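Local coordinates for protein Two-component response regulator, LuxR family (Aurantimonas sp., PDB 3CZ5) that probably acts as a two-component response regulator that controls transcription by binding DNA, this chain being chiefly its phosphoryl-accepting receiver domain, at residues Met9-His14 with Ala35-Ala40. Numbering follows the deposited sequence.
With PO4 (phosphate ion), chain F.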
ATOM      1  N   MET A   9       7.266  -5.695   1.316  1.00 22.05           N
ATOM      2  CA  MET A   9       6.449  -6.789   0.843  1.00 19.64           C
ATOM      3  C   MET A   9       5.419  -6.283  -0.194  1.00 22.64           C
ATOM      4  O   MET A   9       4.822  -5.200   0.020  1.00 25.29           O
ATOM      5  CB  MET A   9       5.695  -7.337   2.017  1.00 16.33           C
ATOM      6  CG  MET A   9       4.693  -8.507   1.671  1.00 15.40           C
ATOM      7  SD  MET A   9       4.158  -9.338   3.227  1.00 12.25           S
ATOM      8  CE  MET A   9       3.854 -10.871   2.475  1.00 16.91           C
ATOM      9  N   LEU A  10       5.236  -7.016  -1.300  1.00 20.52           N
ATOM     10  CA  LEU A  10       4.266  -6.686  -2.306  1.00 21.01           C
ATOM     11  C   LEU A  10       3.193  -7.725  -2.335  1.00 21.89           C
ATOM     12  O   LEU A  10       3.468  -8.925  -2.450  1.00 21.39           O
ATOM     13  CB  LEU A  10       4.845  -6.722  -3.723  1.00 21.89           C
ATOM     14  CG  LEU A  10       5.213  -5.426  -4.404  1.00 34.45           C
ATOM     15  CD1 LEU A  10       6.133  -4.865  -3.374  1.00 22.07           C
ATOM     16  CD2 LEU A  10       5.943  -5.747  -5.631  1.00 19.85           C
ATOM     17  N   VAL A  11       1.952  -7.269  -2.335  1.00 22.28           N
ATOM     18  CA  VAL A  11       0.856  -8.193  -2.336  1.00 21.82           C
ATOM     19  C   VAL A  11       0.048  -7.700  -3.485  1.00 21.74           C
ATOM     20  O   VAL A  11      -0.468  -6.626  -3.409  1.00 22.59           O
ATOM     21  CB  VAL A  11       0.067  -7.988  -1.043  1.00 22.62           C
ATOM     22  CG1 VAL A  11      -1.187  -8.821  -0.986  1.00  2.03           C
ATOM     23  CG2 VAL A  11       0.966  -8.253   0.165  1.00  3.85           C
ATOM     24  N   ASP A  12       0.005  -8.474  -4.549  1.00 21.66           N
ATOM     25  CA  ASP A  12      -0.707  -8.214  -5.775  1.00 22.85           C
ATOM     26  C   ASP A  12      -0.974  -9.607  -6.381  1.00 22.79           C
ATOM     27  O   ASP A  12      -0.133 -10.486  -6.318  1.00 24.56           O
ATOM     28  CB  ASP A  12       0.249  -7.500  -6.674  1.00 25.66           C
ATOM     29  CG  ASP A  12      -0.420  -6.819  -7.788  1.00 43.03           C
ATOM     30  OD1 ASP A  12      -1.608  -7.081  -7.994  1.00 28.58           O
ATOM     31  OD2 ASP A  12       0.228  -5.977  -8.442  1.00 29.32           O
ATOM     32  N   ASP A  13      -2.136  -9.849  -6.936  1.00 22.27           N
ATOM     33  CA  ASP A  13      -2.407 -11.124  -7.624  1.00 22.99           C
ATOM     34  C   ASP A  13      -2.053 -11.025  -9.104  1.00 22.36           C
ATOM     35  O   ASP A  13      -2.401 -11.871  -9.851  1.00 20.76           O
ATOM     36  CB  ASP A  13      -3.907 -11.446  -7.513  1.00 24.30           C
ATOM     37  CG  ASP A  13      -4.801 -10.205  -7.777  1.00 50.75           C
ATOM     38  OD1 ASP A  13      -4.586  -9.092  -7.207  1.00 23.35           O
ATOM     39  OD2 ASP A  13      -5.727 -10.351  -8.604  1.00 26.54           O
ATOM     40  N   HIS A  14      -1.406  -9.941  -9.513  1.00 23.25           N
ATOM     41  CA  HIS A  14      -1.036  -9.760 -10.884  1.00 24.04           C
ATOM     42  C   HIS A  14       0.498  -9.979 -11.063  1.00 23.64           C
ATOM     43  O   HIS A  14       1.356  -9.063 -11.110  1.00 25.39           O
ATOM     44  CB  HIS A  14      -1.574  -8.394 -11.375  1.00 25.01           C
ATOM     45  CG  HIS A  14      -3.060  -8.414 -11.644  1.00 25.81           C
ATOM     46  ND1 HIS A  14      -3.601  -8.730 -12.876  1.00 24.57           N
ATOM     47  CD2 HIS A  14      -4.105  -8.073 -10.852  1.00 24.72           C
ATOM     48  CE1 HIS A  14      -4.906  -8.600 -12.819  1.00 24.11           C
ATOM     49  NE2 HIS A  14      -5.234  -8.196 -11.607  1.00 22.85           N
ATOM     50  N   ALA A  35       9.479  -9.989   0.029  1.00 22.49           N
ATOM     51  CA  ALA A  35       8.515 -11.096  -0.050  1.00 21.29           C
ATOM     52  C   ALA A  35       7.490 -10.615  -1.071  1.00 21.43           C
ATOM     53  O   ALA A  35       7.147  -9.426  -1.024  1.00 21.18           O
ATOM     54  CB  ALA A  35       7.838 -11.275   1.244  1.00 20.14           C
ATOM     55  N   GLU A  36       7.041 -11.504  -1.980  1.00 20.27           N
ATOM     56  CA  GLU A  36       5.903 -11.233  -2.842  1.00 19.80           C
ATOM     57  C   GLU A  36       4.665 -12.137  -2.544  1.00 21.36           C
ATOM     58  O   GLU A  36       4.751 -13.387  -2.521  1.00 22.44           O
ATOM     59  CB  GLU A  36       6.328 -11.379  -4.270  1.00 18.63           C
ATOM     60  CG  GLU A  36       7.159 -10.291  -4.719  1.00 47.29           C
ATOM     61  CD  GLU A  36       7.396 -10.428  -6.178  1.00 21.37           C
ATOM     62  OE1 GLU A  36       7.087 -11.540  -6.672  1.00 47.91           O
ATOM     63  OE2 GLU A  36       7.887  -9.463  -6.816  1.00 47.52           O
ATOM     64  N   ALA A  37       3.509 -11.525  -2.313  1.00 21.51           N
ATOM     65  CA  ALA A  37       2.286 -12.306  -1.972  1.00 21.16           C
ATOM     66  C   ALA A  37       1.189 -12.126  -3.005  1.00 20.40           C
ATOM     67  O   ALA A  37       1.142 -11.136  -3.712  1.00 19.86           O
ATOM     68  CB  ALA A  37       1.765 -11.947  -0.579  1.00 21.13           C
ATOM     69  N   ALA A  38       0.293 -13.088  -3.109  1.00 20.92           N
ATOM     70  CA  ALA A  38      -0.710 -13.018  -4.179  1.00 19.72           C
ATOM     71  C   ALA A  38      -2.101 -12.885  -3.672  1.00 19.13           C
ATOM     72  O   ALA A  38      -2.980 -12.829  -4.505  1.00 20.96           O
ATOM     73  CB  ALA A  38      -0.648 -14.264  -4.985  1.00 20.04           C
ATOM     74  N   ASP A  39      -2.323 -12.984  -2.353  1.00 17.71           N
ATOM     75  CA  ASP A  39      -3.618 -12.718  -1.718  1.00 17.64           C
ATOM     76  C   ASP A  39      -3.420 -12.415  -0.262  1.00 18.20           C
ATOM     77  O   ASP A  39      -2.304 -12.445   0.241  1.00 17.22           O
ATOM     78  CB  ASP A  39      -4.467 -13.954  -1.763  1.00 17.92           C
ATOM     79  CG  ASP A  39      -3.721 -15.168  -1.209  1.00 26.22           C
ATOM     80  OD1 ASP A  39      -3.210 -15.130  -0.057  1.00 18.16           O
ATOM     81  OD2 ASP A  39      -3.676 -16.180  -1.927  1.00 19.26           O
ATOM     82  N   ALA A  40      -4.526 -12.205   0.441  1.00 19.26           N
ATOM     83  CA  ALA A  40      -4.456 -11.743   1.819  1.00 19.87           C
ATOM     84  C   ALA A  40      -3.835 -12.762   2.736  1.00 22.20           C
ATOM     85  O   ALA A  40      -3.092 -12.397   3.669  1.00 22.25           O
ATOM     86  CB  ALA A  40      -5.831 -11.372   2.321  1.00 18.57           C
TER
HETATM   87  P   PO4 F 202      -0.647 -10.258 -15.273  1.00  2.00           P
HETATM   88  O1  PO4 F 202      -2.079 -10.227 -15.721  1.00 11.20           O
HETATM   89  O2  PO4 F 202       0.169  -9.088 -15.712  1.00 10.01           O
HETATM   90  O3  PO4 F 202      -0.985  -9.959 -13.829  1.00 10.27           O
HETATM   91  O4  PO4 F 202      -0.077 -11.613 -15.556  1.00  9.60           O
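L10 pairs with A35 and A37 across the two parallel segments. L10 N donates to A35 O, lying in the carbonyl plane at 3.1 Å, and L10 O takes the N-H of A37 almost straight, at 177°. Just past the strand, D12 N reaches A37 O at 3.0 Å, standing 26° out of the A37 carbonyl plane, and this bond carries the parallel pairing one residue further. The CA-H groups of M9 and V11 approach the same acceptors, A35 O and A37 O, beside the N-H donors.

On the face carrying M9 and V11 the packing is apolar. M9 has CG anti to its N (chi1 177°) and runs out extended, laying CE over the methyls of A35 and A37, with CE to A37 CB at 3.9 Å. V11 CG2 meets the same A37 methyl at 3.9 Å. Helix 40-48 closes this face, L46 resting on M9, A35 and A37. On the opposite face L10 and E36 turn toward helix 15-25, where R18 forms a salt bridge with E36 OE1 and also bonds D12 O.

Beyond the strands, D13 sets CB against A38 O at 3.4 Å, while D39 caps the start of helix 40-48 through E42 N. H14 ND1 makes a weak bond to a phosphate, probably from the crystallisation liquor.

This is the first beta-alpha-beta unit of the CheY-like fold. The backbone bonds hold the strands in register, and the loop after strand 6-11, anchored at D12 by its bond to A37, carries D12 and D13 beside D58, the predicted phosphorylation site, an acidic cluster consistent with the metal-binding pocket of receiver domains.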